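Local structure of cell wall surface anchor family protein (Streptococcus agalactiae serogroup V, 3PF2) at residues P7-K11 with Q116-D120; L33-I37 with A130-I134; D43-F47 with D163-P168; D75-I80 with K92-K96; T153-Y158 with K169-P173. The protein forms the shaft of the group B streptococcal type 1 pilus as its major (backbone) pilin, this chain being its calcium-binding C-terminal fragment. All blocks are in the same frame, centred on the assembly; numbering follows the deposited sequence.

Contact 1 (P7-K11 with Q116-D120). With CA (calcium ion), chain B.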
# COMPACT_ATOMS: atom_id res chain seq x y z
N PRO A 7 -11.59 -24.65 2.72
CA PRO A 7 -10.76 -23.46 3.03
C PRO A 7 -11.50 -22.19 3.49
O PRO A 7 -12.50 -21.80 2.90
CB PRO A 7 -10.04 -23.18 1.71
CG PRO A 7 -10.04 -24.50 0.98
CD PRO A 7 -11.36 -25.13 1.34
N LYS A 8 -11.00 -21.60 4.57
CA LYS A 8 -11.39 -20.25 4.98
C LYS A 8 -10.24 -19.36 4.53
O LYS A 8 -9.08 -19.77 4.59
CB LYS A 8 -11.53 -20.18 6.49
CG LYS A 8 -12.83 -20.77 7.04
CD LYS A 8 -12.75 -22.28 7.07
CE LYS A 8 -14.03 -22.88 7.56
NZ LYS A 8 -14.06 -24.30 7.14
N THR A 9 -10.56 -18.14 4.12
CA THR A 9 -9.55 -17.24 3.58
C THR A 9 -9.56 -15.90 4.30
O THR A 9 -10.56 -15.49 4.86
CB THR A 9 -9.73 -17.01 2.06
OG1 THR A 9 -11.11 -16.74 1.77
CG2 THR A 9 -9.29 -18.27 1.29
N ASP A 10 -8.41 -15.23 4.29
CA ASP A 10 -8.30 -13.88 4.85
C ASP A 10 -7.15 -13.20 4.14
O ASP A 10 -6.29 -13.86 3.55
CB ASP A 10 -8.01 -13.94 6.35
CG ASP A 10 -7.79 -12.56 6.97
OD1 ASP A 10 -8.50 -11.62 6.61
OD2 ASP A 10 -6.91 -12.41 7.84
N LYS A 11 -7.10 -11.87 4.22
CA LYS A 11 -5.95 -11.14 3.69
C LYS A 11 -5.51 -10.13 4.76
O LYS A 11 -6.34 -9.55 5.45
CB LYS A 11 -6.34 -10.42 2.39
CG LYS A 11 -5.17 -9.85 1.56
CD LYS A 11 -5.67 -9.13 0.31
CE LYS A 11 -4.52 -8.56 -0.53
NZ LYS A 11 -4.98 -8.06 -1.86
N GLN A 116 -12.09 -19.55 10.91
CA GLN A 116 -11.96 -18.23 10.27
C GLN A 116 -11.35 -17.20 11.22
O GLN A 116 -10.48 -16.44 10.81
CB GLN A 116 -13.32 -17.73 9.77
CG GLN A 116 -13.30 -16.31 9.20
CD GLN A 116 -12.75 -16.28 7.78
OE1 GLN A 116 -13.31 -16.90 6.88
NE2 GLN A 116 -11.64 -15.57 7.59
N ASP A 117 -11.84 -17.14 12.47
CA ASP A 117 -11.34 -16.12 13.42
C ASP A 117 -9.87 -16.37 13.78
O ASP A 117 -9.10 -15.42 13.89
CB ASP A 117 -12.17 -16.06 14.70
CG ASP A 117 -13.62 -15.70 14.47
OD1 ASP A 117 -13.91 -14.84 13.60
OD2 ASP A 117 -14.48 -16.28 15.17
N ALA A 118 -9.51 -17.64 13.97
CA ALA A 118 -8.10 -18.00 14.25
C ALA A 118 -7.23 -17.57 13.08
O ALA A 118 -6.12 -17.04 13.28
CB ALA A 118 -7.95 -19.51 14.52
N LEU A 119 -7.73 -17.77 11.86
CA LEU A 119 -6.99 -17.37 10.67
C LEU A 119 -6.79 -15.86 10.66
O LEU A 119 -5.66 -15.37 10.48
CB LEU A 119 -7.67 -17.87 9.38
CG LEU A 119 -6.87 -17.54 8.12
CD1 LEU A 119 -5.53 -18.31 8.06
CD2 LEU A 119 -7.70 -17.76 6.85
N ASP A 120 -7.89 -15.13 10.93
CA ASP A 120 -7.89 -13.66 10.92
C ASP A 120 -6.90 -13.11 11.94
O ASP A 120 -6.31 -12.03 11.73
CB ASP A 120 -9.28 -13.11 11.29
CG ASP A 120 -10.33 -13.36 10.23
OD1 ASP A 120 -10.00 -13.80 9.11
OD2 ASP A 120 -11.51 -13.09 10.51
CA CA B . -7.00 -9.91 7.70
O HOH W 1 -13.40 -17.40 4.22
O HOH W 2 -7.54 -10.07 10.02
O HOH W 3 -8.95 -8.67 7.21
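L119 lays one branch against the backbone leading into strand 9-13: its CD2 lies 3.3 Å from K8 O and also packs against D10 CB, 3.9 Å away. A turn earlier on helix 116-121, Q116 reaches the same backbone with its amide. The chain leaves anti to the backbone N and bends at chi2 (78°), which brings the amide back over the strand, and NE2 bonds to T9 O at 2.9 Å. This bond is nearly straight at the hydrogen (176°) and lies in the plane of the Q116 amide, but it meets T9 O from above the carbonyl plane. NE2 also donates to D120 OD1 (2.9 Å), while OE1 accepts from a water that itself accepts from T9 N. The amide is thus fixed in its rotation from both ends. The helix covers an outermost strand of an antiparallel sheet in the first of the two Ig-like domains of this fragment, next to a calcium site. With CG anti to its backbone N (chi1 176°), D10 presents both carboxylate oxygens to the calcium, each at 2.5 Å; K11 O, two waters, D12 and D19 complete the shell. One of these waters also donates to D120 O. D120 OD1 comes within 3.3 Å of D10 CG with the carboxylate planes well turned from each other. Repulsion between them is probably offset by the metal, by K34, which donates to D10 OD2, and by R175, paired with D120 OD2. K11 NZ is covalently linked to N152 in an isopeptide bond.

Contact 2 (L33-I37 with A130-I134)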
# COMPACT_ATOMS: atom_id res chain seq x y z
N LEU A 33 -1.86 -13.13 1.47
CA LEU A 33 -3.05 -13.91 1.11
C LEU A 33 -2.99 -15.17 1.95
O LEU A 33 -1.98 -15.89 1.95
CB LEU A 33 -3.03 -14.27 -0.37
CG LEU A 33 -3.35 -13.24 -1.47
CD1 LEU A 33 -2.96 -11.80 -1.14
CD2 LEU A 33 -2.85 -13.66 -2.87
N LYS A 34 -4.07 -15.46 2.67
CA LYS A 34 -4.04 -16.50 3.68
C LYS A 34 -5.18 -17.47 3.46
O LYS A 34 -6.29 -17.04 3.23
CB LYS A 34 -4.17 -15.91 5.08
CG LYS A 34 -3.13 -14.82 5.41
CD LYS A 34 -3.68 -13.80 6.43
CE LYS A 34 -3.94 -14.44 7.82
NZ LYS A 34 -4.50 -13.45 8.80
N SER A 35 -4.90 -18.77 3.57
CA SER A 35 -5.97 -19.77 3.50
C SER A 35 -5.71 -20.87 4.50
O SER A 35 -4.57 -21.28 4.67
CB SER A 35 -6.02 -20.41 2.12
OG SER A 35 -7.10 -21.34 2.04
N THR A 36 -6.76 -21.37 5.13
CA THR A 36 -6.63 -22.63 5.83
C THR A 36 -6.45 -23.77 4.81
O THR A 36 -6.85 -23.65 3.65
CB THR A 36 -7.83 -22.93 6.76
OG1 THR A 36 -9.03 -23.05 5.98
CG2 THR A 36 -8.02 -21.82 7.77
N ILE A 37 -5.80 -24.84 5.26
CA ILE A 37 -5.55 -26.00 4.41
C ILE A 37 -6.13 -27.23 5.12
O ILE A 37 -5.85 -27.44 6.29
CB ILE A 37 -4.03 -26.19 4.15
CG1 ILE A 37 -3.44 -25.02 3.34
CG2 ILE A 37 -3.75 -27.52 3.47
CD1 ILE A 37 -4.05 -24.79 1.95
N ALA A 130 -0.55 -24.05 11.52
CA ALA A 130 -0.14 -23.88 10.13
C ALA A 130 -1.28 -23.51 9.20
O ALA A 130 -2.41 -24.00 9.35
CB ALA A 130 0.54 -25.15 9.61
N PHE A 131 -0.96 -22.67 8.21
CA PHE A 131 -1.90 -22.29 7.16
C PHE A 131 -1.11 -21.88 5.92
O PHE A 131 0.13 -21.77 5.97
CB PHE A 131 -2.83 -21.16 7.64
CG PHE A 131 -2.12 -19.87 7.94
CD1 PHE A 131 -2.01 -18.89 6.95
CD2 PHE A 131 -1.56 -19.63 9.20
CE1 PHE A 131 -1.32 -17.69 7.20
CE2 PHE A 131 -0.89 -18.42 9.46
CZ PHE A 131 -0.79 -17.46 8.45
N LEU A 132 -1.80 -21.70 4.79
CA LEU A 132 -1.16 -21.27 3.55
C LEU A 132 -1.00 -19.76 3.55
O LEU A 132 -1.97 -19.01 3.68
CB LEU A 132 -1.94 -21.72 2.32
CG LEU A 132 -1.39 -21.27 0.95
CD1 LEU A 132 -0.08 -21.99 0.64
CD2 LEU A 132 -2.39 -21.49 -0.19
N GLU A 133 0.25 -19.32 3.40
CA GLU A 133 0.61 -17.91 3.46
C GLU A 133 1.29 -17.51 2.16
O GLU A 133 2.30 -18.10 1.78
CB GLU A 133 1.51 -17.65 4.66
CG GLU A 133 2.15 -16.27 4.71
CD GLU A 133 3.21 -16.16 5.80
OE1 GLU A 133 3.40 -17.10 6.61
OE2 GLU A 133 3.86 -15.09 5.86
N ILE A 134 0.73 -16.51 1.49
CA ILE A 134 1.26 -16.00 0.23
C ILE A 134 1.57 -14.52 0.35
O ILE A 134 0.66 -13.68 0.29
CB ILE A 134 0.29 -16.22 -0.97
CG1 ILE A 134 -0.17 -17.68 -1.06
CG2 ILE A 134 0.92 -15.72 -2.29
CD1 ILE A 134 -1.22 -17.90 -2.13
O HOH W 4 -4.71 -24.25 7.83
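L33 and I134 exchange two backbone hydrogen bonds, L33 N to I134 O and I134 N to L33 O, both 2.8 Å long. S35 and L132 repeat the exchange two residues on, with S35 N donating to L132 O and L132 N to S35 O. This is regular antiparallel pairing between strands 29-35 and 132-140, inner neighbours in one sheet of the first Ig-like domain. Between the two hydrogen-bonded pairs stands the non-hydrogen-bonded pair K34-E133, where K34 CA sits 3.3 Å from L132 O in a CA-H...O contact. Farther on, a water links I37 N, from which it accepts, to A130 O, to which it donates.

The side chains of L33, S35, L132 and I134 share the face turned to the domain core, where F47, I49, I93 and F95 pack on L132 and I134, and F154 on L33; L33 CB meets I134 CB at 3.9 Å. On the other face, K34 sends its chain past F131, CG passing 3.8 Å from ring atom CE1. A bend at chi3 (66°) then leads NZ away to the calcium region, where it forms a salt bridge with D12 and a hydrogen bond with L119 O. The F131 torsion, with CG between the backbone N and the carbonyl carbon (chi1 65°), lays the ring beside K34 and S35, with S35 O at the ring edge, near its plane. S35 OG donates to T36 O, next in the chain. After T36, I37 turns back to the core face and touches L132, CD1 to CB at 3.7 Å.

Contact 3 (D43-F47 with D163-P168). With CA (calcium ion), chain C.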
# COMPACT_ATOMS: atom_id res chain seq x y z
N ASP A 43 -6.78 -34.77 -2.07
CA ASP A 43 -7.95 -35.06 -2.91
C ASP A 43 -8.32 -33.94 -3.88
O ASP A 43 -9.07 -34.16 -4.84
CB ASP A 43 -9.18 -35.30 -2.03
CG ASP A 43 -9.11 -36.60 -1.25
OD1 ASP A 43 -8.28 -37.48 -1.57
OD2 ASP A 43 -9.91 -36.71 -0.29
N TYR A 44 -7.81 -32.73 -3.65
CA TYR A 44 -8.32 -31.56 -4.36
C TYR A 44 -7.96 -31.57 -5.84
O TYR A 44 -6.86 -31.99 -6.22
CB TYR A 44 -7.83 -30.26 -3.67
CG TYR A 44 -8.66 -29.84 -2.46
CD1 TYR A 44 -8.94 -30.74 -1.43
CD2 TYR A 44 -9.13 -28.53 -2.34
CE1 TYR A 44 -9.70 -30.35 -0.31
CE2 TYR A 44 -9.89 -28.13 -1.24
CZ TYR A 44 -10.16 -29.03 -0.23
OH TYR A 44 -10.91 -28.64 0.84
N GLU A 45 -8.91 -31.13 -6.68
CA GLU A 45 -8.74 -31.08 -8.13
C GLU A 45 -8.51 -29.67 -8.67
O GLU A 45 -8.23 -29.49 -9.87
CB GLU A 45 -9.96 -31.73 -8.81
CG GLU A 45 -10.28 -33.13 -8.27
CD GLU A 45 -11.45 -33.79 -8.99
OE1 GLU A 45 -12.38 -33.07 -9.41
OE2 GLU A 45 -11.45 -35.05 -9.12
N LYS A 46 -8.63 -28.66 -7.79
CA LYS A 46 -8.36 -27.27 -8.13
C LYS A 46 -8.06 -26.50 -6.85
O LYS A 46 -8.66 -26.74 -5.81
CB LYS A 46 -9.56 -26.63 -8.83
CG LYS A 46 -9.25 -25.29 -9.51
CD LYS A 46 -10.50 -24.54 -9.94
CE LYS A 46 -11.26 -25.25 -11.05
NZ LYS A 46 -10.42 -25.57 -12.25
N PHE A 47 -7.11 -25.57 -6.94
CA PHE A 47 -6.83 -24.67 -5.82
C PHE A 47 -6.17 -23.46 -6.47
O PHE A 47 -4.96 -23.40 -6.64
CB PHE A 47 -5.92 -25.35 -4.80
CG PHE A 47 -5.90 -24.67 -3.45
CD1 PHE A 47 -6.64 -25.19 -2.39
CD2 PHE A 47 -5.13 -23.53 -3.24
CE1 PHE A 47 -6.63 -24.57 -1.14
CE2 PHE A 47 -5.11 -22.91 -2.00
CZ PHE A 47 -5.86 -23.44 -0.94
N ASP A 163 -13.85 -36.42 -7.65
CA ASP A 163 -14.88 -37.09 -8.44
C ASP A 163 -14.65 -37.03 -9.96
O ASP A 163 -15.53 -37.41 -10.75
CB ASP A 163 -16.27 -36.55 -8.06
CG ASP A 163 -16.43 -35.06 -8.33
OD1 ASP A 163 -15.43 -34.39 -8.71
OD2 ASP A 163 -17.56 -34.55 -8.18
N LYS A 164 -13.47 -36.56 -10.37
CA LYS A 164 -13.13 -36.41 -11.79
C LYS A 164 -14.06 -35.45 -12.52
O LYS A 164 -14.21 -35.50 -13.75
CB LYS A 164 -13.10 -37.77 -12.50
CG LYS A 164 -12.25 -38.80 -11.81
CD LYS A 164 -12.38 -40.13 -12.53
CE LYS A 164 -12.01 -41.27 -11.61
NZ LYS A 164 -12.00 -42.57 -12.37
N ALA A 165 -14.68 -34.56 -11.76
CA ALA A 165 -15.60 -33.59 -12.33
C ALA A 165 -15.20 -32.21 -11.86
O ALA A 165 -14.89 -32.02 -10.68
CB ALA A 165 -17.03 -33.91 -11.91
N ASP A 166 -15.21 -31.26 -12.79
CA ASP A 166 -14.78 -29.89 -12.56
C ASP A 166 -15.93 -29.11 -11.88
O ASP A 166 -16.82 -28.61 -12.56
CB ASP A 166 -14.42 -29.25 -13.90
CG ASP A 166 -13.85 -27.84 -13.77
OD1 ASP A 166 -13.29 -27.50 -12.71
OD2 ASP A 166 -13.94 -27.09 -14.75
N ASN A 167 -15.88 -29.02 -10.55
CA ASN A 167 -16.96 -28.41 -9.76
C ASN A 167 -16.45 -27.59 -8.56
O ASN A 167 -16.72 -27.92 -7.40
CB ASN A 167 -18.00 -29.47 -9.35
CG ASN A 167 -17.37 -30.78 -8.91
OD1 ASN A 167 -16.26 -30.81 -8.36
ND2 ASN A 167 -18.09 -31.88 -9.15
N PRO A 168 -15.70 -26.52 -8.85
CA PRO A 168 -15.11 -25.74 -7.76
C PRO A 168 -16.14 -24.87 -7.00
O PRO A 168 -17.27 -24.64 -7.47
CB PRO A 168 -14.12 -24.84 -8.49
CG PRO A 168 -14.73 -24.64 -9.83
CD PRO A 168 -15.31 -25.99 -10.17
CA CA C . -14.37 -32.30 -8.28
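E45 OE2 accepts the backbone N-H of K164 at 2.8 Å on its syn lone pair, and the second oxygen of the same carboxylate, OE1, binds the calcium ion at 2.4 Å. The extended E45 chain thereby spans the gap between the start of strand 46-52 and the loop 163-168, one oxygen for the metal and one for the loop backbone. D163 OD1, A165 O and N167 OD1 are ligands too, and D159 and T161 complete a shell of eight atoms. Apart from E45, the ligands come from every second residue between D159 and N167, in the turn that joins strands 155-159 and 169-171: a calcium-binding loop at one end of the Ig-like domain. Its shape is held by bonds among the ligands. D163 OD1 receives A165 N at 3.1 Å from above the carboxylate plane, forming an Asx turn. D163 OD2 receives N167 ND2 at 2.9 Å on its syn lone pair, in the plane of the amide, which fixes the rotation that points N167 OD1 at the metal. The gathered carboxylates are probably kept compatible by the calcium charge. Farther along, K46 folds at chi3 and chi4 (-66° and -54°) over the edge of the loop. Its NZ makes a 3.5 Å salt bridge with D166 OD1, E48 is a weak, long partner, and CE rests 3.7 Å from P168 CG.

Contact 4 (D75-I80 with K92-K96)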
# COMPACT_ATOMS: atom_id res chain seq x y z
N ASP A 75 6.83 -23.04 -9.82
CA ASP A 75 6.92 -23.99 -10.94
C ASP A 75 7.07 -25.46 -10.56
O ASP A 75 7.01 -26.33 -11.42
CB ASP A 75 7.93 -23.52 -11.99
CG ASP A 75 7.52 -22.21 -12.67
OD1 ASP A 75 6.34 -22.07 -13.09
OD2 ASP A 75 8.37 -21.31 -12.79
N GLU A 76 7.27 -25.74 -9.27
CA GLU A 76 7.20 -27.11 -8.76
C GLU A 76 5.79 -27.37 -8.20
O GLU A 76 5.09 -28.30 -8.64
CB GLU A 76 8.28 -27.36 -7.70
CG GLU A 76 8.22 -28.75 -7.04
CD GLU A 76 9.32 -28.97 -6.00
OE1 GLU A 76 10.11 -28.04 -5.74
OE2 GLU A 76 9.38 -30.09 -5.43
N HIS A 77 5.37 -26.55 -7.24
CA HIS A 77 4.08 -26.73 -6.56
C HIS A 77 2.98 -25.81 -7.09
O HIS A 77 1.79 -26.09 -6.87
CB HIS A 77 4.23 -26.51 -5.05
CG HIS A 77 5.29 -27.35 -4.41
ND1 HIS A 77 5.16 -28.71 -4.24
CD2 HIS A 77 6.48 -27.01 -3.86
CE1 HIS A 77 6.24 -29.18 -3.63
NE2 HIS A 77 7.05 -28.17 -3.38
N TYR A 78 3.36 -24.73 -7.76
CA TYR A 78 2.41 -23.70 -8.19
C TYR A 78 2.95 -22.88 -9.35
O TYR A 78 4.16 -22.86 -9.59
CB TYR A 78 2.06 -22.78 -7.00
CG TYR A 78 3.22 -21.91 -6.50
CD1 TYR A 78 3.50 -20.69 -7.10
CD2 TYR A 78 4.00 -22.31 -5.41
CE1 TYR A 78 4.53 -19.89 -6.67
CE2 TYR A 78 5.06 -21.48 -4.95
CZ TYR A 78 5.31 -20.28 -5.59
OH TYR A 78 6.34 -19.45 -5.18
N THR A 79 2.06 -22.18 -10.05
CA THR A 79 2.43 -21.24 -11.10
C THR A 79 1.80 -19.87 -10.88
O THR A 79 0.75 -19.74 -10.25
CB THR A 79 2.05 -21.73 -12.53
OG1 THR A 79 0.63 -21.66 -12.70
CG2 THR A 79 2.52 -23.17 -12.75
N ILE A 80 2.45 -18.85 -11.42
CA ILE A 80 2.00 -17.48 -11.29
C ILE A 80 1.64 -16.88 -12.65
O ILE A 80 2.37 -17.05 -13.63
CB ILE A 80 3.11 -16.63 -10.62
CG1 ILE A 80 3.21 -16.98 -9.13
CG2 ILE A 80 2.91 -15.13 -10.86
CD1 ILE A 80 4.56 -16.63 -8.51
N LYS A 92 -3.04 -14.27 -10.69
CA LYS A 92 -3.60 -15.60 -10.48
C LYS A 92 -2.49 -16.54 -10.06
O LYS A 92 -1.45 -16.57 -10.72
CB LYS A 92 -4.27 -16.10 -11.75
CG LYS A 92 -5.07 -17.39 -11.54
CD LYS A 92 -5.42 -18.01 -12.89
CE LYS A 92 -6.51 -17.24 -13.61
NZ LYS A 92 -6.66 -17.80 -14.99
N ILE A 93 -2.70 -17.26 -8.97
CA ILE A 93 -1.75 -18.26 -8.48
C ILE A 93 -2.43 -19.62 -8.49
O ILE A 93 -3.41 -19.85 -7.80
CB ILE A 93 -1.20 -17.93 -7.07
CG1 ILE A 93 -0.46 -16.59 -7.09
CG2 ILE A 93 -0.30 -19.07 -6.55
CD1 ILE A 93 -0.15 -16.06 -5.73
N THR A 94 -1.88 -20.53 -9.30
CA THR A 94 -2.50 -21.83 -9.52
C THR A 94 -1.64 -22.91 -8.89
O THR A 94 -0.48 -23.11 -9.27
CB THR A 94 -2.67 -22.11 -11.03
OG1 THR A 94 -3.39 -21.03 -11.64
CG2 THR A 94 -3.41 -23.42 -11.28
N PHE A 95 -2.20 -23.59 -7.89
CA PHE A 95 -1.53 -24.70 -7.26
C PHE A 95 -1.80 -25.93 -8.10
O PHE A 95 -2.92 -26.15 -8.56
CB PHE A 95 -1.95 -24.83 -5.79
CG PHE A 95 -1.44 -23.69 -4.93
CD1 PHE A 95 -2.09 -22.45 -4.94
CD2 PHE A 95 -0.29 -23.85 -4.15
CE1 PHE A 95 -1.61 -21.37 -4.18
CE2 PHE A 95 0.20 -22.77 -3.38
CZ PHE A 95 -0.46 -21.54 -3.40
N LYS A 96 -0.74 -26.69 -8.37
CA LYS A 96 -0.79 -27.75 -9.39
C LYS A 96 -1.56 -28.95 -8.87
O LYS A 96 -1.15 -29.56 -7.88
CB LYS A 96 0.62 -28.19 -9.78
CG LYS A 96 1.48 -27.12 -10.42
CD LYS A 96 2.66 -27.75 -11.16
CE LYS A 96 3.42 -26.70 -11.94
NZ LYS A 96 4.24 -27.29 -13.03
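Y78 and F95 meet obliquely, their ring centroids 5.8 Å apart and the planes at 45°, and the closest approach is made by the root of the tyrosine. Y78 CB lies over one face of the F95 ring, offset toward the rim, in a CH-pi contact 4.1 Å from the centroid. With CG between the backbone N and the carbonyl carbon (chi1 67°), the Y78 ring is led away from F95 and runs beside I93, its CD1 4.2 Å from I93 CG2, the two side chains pointing the same way; the tyrosine ring also has I80 CD1 at its edge. All four residues share the face turned to the core, where F95 packs further on F47 and L132.

On the opposite face T79 and T94 lie side by side, with T79 OG1 3.7 Å from T94 CB. The nearly straight chain of K96 crosses T79 at about a right angle, CE touching CG2 at 3.7 Å. It continues across the turn before the strand, past E76 O, and its NZ makes a weak bond of 3.3 Å to D75 O. E76 O and Y78 N are buried here without a polar partner in the model. The backbone of K96 holds more firmly: its N-H points almost straight (176°) at H77 O, 3.0 Å away. T79 and T94 add a mutual pair of backbone bonds, T79 N to T94 O being 2.8 Å. Flanked by the non-hydrogen-bonded pairs Y78-F95 and I80-I93, they set the register of an antiparallel beta hairpin, whose first strand, 78-81, lies at the edge of a sheet in the Ig-like domain.

Contact 5 (T153-Y158 with K169-P173)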
# COMPACT_ATOMS: atom_id res chain seq x y z
N THR A 153 -8.48 -7.80 -1.69
CA THR A 153 -9.00 -9.09 -1.32
C THR A 153 -8.64 -10.04 -2.46
O THR A 153 -7.97 -9.64 -3.41
CB THR A 153 -10.53 -9.03 -1.07
OG1 THR A 153 -10.96 -10.27 -0.54
CG2 THR A 153 -11.29 -8.70 -2.34
N PHE A 154 -9.03 -11.30 -2.32
CA PHE A 154 -8.81 -12.27 -3.37
C PHE A 154 -9.89 -13.31 -3.28
O PHE A 154 -10.63 -13.36 -2.30
CB PHE A 154 -7.42 -12.92 -3.23
CG PHE A 154 -7.26 -13.76 -2.00
CD1 PHE A 154 -7.45 -15.14 -2.05
CD2 PHE A 154 -6.92 -13.17 -0.79
CE1 PHE A 154 -7.28 -15.93 -0.89
CE2 PHE A 154 -6.75 -13.94 0.36
CZ PHE A 154 -6.93 -15.34 0.31
N GLU A 155 -9.96 -14.17 -4.30
CA GLU A 155 -10.90 -15.28 -4.25
C GLU A 155 -10.15 -16.57 -4.48
O GLU A 155 -9.32 -16.64 -5.38
CB GLU A 155 -11.98 -15.14 -5.31
CG GLU A 155 -12.96 -16.32 -5.27
CD GLU A 155 -14.18 -16.08 -6.10
OE1 GLU A 155 -15.13 -15.47 -5.55
OE2 GLU A 155 -14.21 -16.50 -7.28
N LEU A 156 -10.45 -17.57 -3.67
CA LEU A 156 -9.96 -18.92 -3.90
C LEU A 156 -11.08 -19.72 -4.55
O LEU A 156 -12.21 -19.68 -4.09
CB LEU A 156 -9.55 -19.57 -2.57
CG LEU A 156 -9.30 -21.08 -2.57
CD1 LEU A 156 -8.09 -21.44 -3.44
CD2 LEU A 156 -9.11 -21.60 -1.15
N GLN A 157 -10.76 -20.41 -5.65
CA GLN A 157 -11.67 -21.39 -6.23
C GLN A 157 -11.04 -22.73 -5.93
O GLN A 157 -9.92 -23.01 -6.36
CB GLN A 157 -11.80 -21.20 -7.75
CG GLN A 157 -12.69 -20.03 -8.18
CD GLN A 157 -14.19 -20.30 -7.99
OE1 GLN A 157 -14.66 -21.43 -8.16
NE2 GLN A 157 -14.94 -19.26 -7.64
N TYR A 158 -11.72 -23.54 -5.14
CA TYR A 158 -11.17 -24.84 -4.75
C TYR A 158 -12.13 -25.96 -5.13
O TYR A 158 -13.36 -25.78 -5.11
CB TYR A 158 -10.89 -24.87 -3.25
CG TYR A 158 -12.13 -24.81 -2.38
CD1 TYR A 158 -12.80 -25.98 -1.99
CD2 TYR A 158 -12.64 -23.57 -1.95
CE1 TYR A 158 -13.95 -25.93 -1.20
CE2 TYR A 158 -13.79 -23.52 -1.14
CZ TYR A 158 -14.42 -24.70 -0.78
OH TYR A 158 -15.53 -24.65 0.00
N LYS A 169 -15.72 -24.41 -5.82
CA LYS A 169 -16.51 -23.52 -4.98
C LYS A 169 -15.60 -22.37 -4.58
O LYS A 169 -14.37 -22.55 -4.48
CB LYS A 169 -16.95 -24.24 -3.71
CG LYS A 169 -17.84 -25.48 -3.93
CD LYS A 169 -17.93 -26.30 -2.65
CE LYS A 169 -18.82 -25.64 -1.62
NZ LYS A 169 -18.99 -26.46 -0.39
N PRO A 170 -16.19 -21.20 -4.28
CA PRO A 170 -15.40 -20.05 -3.83
C PRO A 170 -15.16 -20.02 -2.31
O PRO A 170 -15.94 -20.56 -1.51
CB PRO A 170 -16.27 -18.86 -4.24
CG PRO A 170 -17.67 -19.37 -4.06
CD PRO A 170 -17.61 -20.84 -4.47
N SER A 171 -14.05 -19.37 -1.93
CA SER A 171 -13.82 -18.93 -0.55
C SER A 171 -13.30 -17.51 -0.67
O SER A 171 -12.45 -17.22 -1.51
CB SER A 171 -12.81 -19.81 0.18
OG SER A 171 -12.56 -19.33 1.50
N ASN A 172 -13.82 -16.62 0.18
CA ASN A 172 -13.48 -15.21 0.15
C ASN A 172 -13.22 -14.69 1.56
O ASN A 172 -13.91 -15.11 2.50
CB ASN A 172 -14.63 -14.39 -0.49
CG ASN A 172 -14.98 -14.85 -1.90
OD1 ASN A 172 -14.44 -14.34 -2.88
ND2 ASN A 172 -15.87 -15.83 -2.01
N PRO A 173 -12.25 -13.77 1.72
CA PRO A 173 -12.11 -13.12 3.03
C PRO A 173 -13.39 -12.33 3.44
O PRO A 173 -13.94 -11.59 2.62
CB PRO A 173 -10.94 -12.15 2.82
CG PRO A 173 -10.12 -12.79 1.73
CD PRO A 173 -11.17 -13.37 0.79
O HOH W 5 -13.46 -10.45 0.30
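K169 lies across one face of the Y158 ring. The tyrosine has chi1 at 67°, which swings its ring across the neighbouring strand, where K169 CB sits over that ring face, 4.3 Å from the centroid, as a CH-pi contact. From there the lysine chain bends at chi3 (75°) and follows the ring to its hydroxyl, CE passing 3.8 Å from OH. Both polar ends finish on the carboxylate of E6, the lysine by a salt bridge and the tyrosine by a hydrogen bond.

The other face holds Q157, folded back at chi2 (-74°) so that NE2 reaches E155 OE2 at 2.9 Å. This bond lies in the amide plane of Q157 but meets the carboxylate from above its plane. P170 fits against both side chains, its CB 3.7 Å from Q157 NE2. At the open end of the pair, F154 turns its ring to P173, which stands across it at about a right angle with CD over one face and CG 3.8 Å from CE2. T153 OG1 touches CD of the same proline at 3.4 Å and shares a water with P173 O.

Between the two faces, the backbones of L156 and S171, and of Y158 and K169, each exchange two hydrogen bonds, S171 N to L156 O at 2.9 Å. Strand 169-171 is the outermost of its sheet, and strand 155-159 lies between it and strand 46-52. L156 and the F154 ring pack on I49 and on residues of strands 9-13 and 29-35, while S171 OG bonds with P7 O and T9 OG1 of the N-terminal segment.

In the fold
From the N terminus, residues 7-11, 33-37 and 43-47 open contacts 1, 2 and 3 in turn. Contact 4 opens and closes next, a local hairpin lying within all three loops. Contact 1 closes at 116-120 and contact 2 at 130-134, so these two cross each other, and both cross contact 3. Contact 5 opens at 153-158; contact 3 closes at 163-168 inside its turn, and contact 5 closes last, crossing contact 3. Contact 1 fastens helix 116-121 to edge strand 9-13, and contact 2 joins two inner strands of the same sheet. Contacts 4 and 5 pair strands at the two edges of the facing sheet, and contact 3 ties the calcium loop to its central strand 46-52.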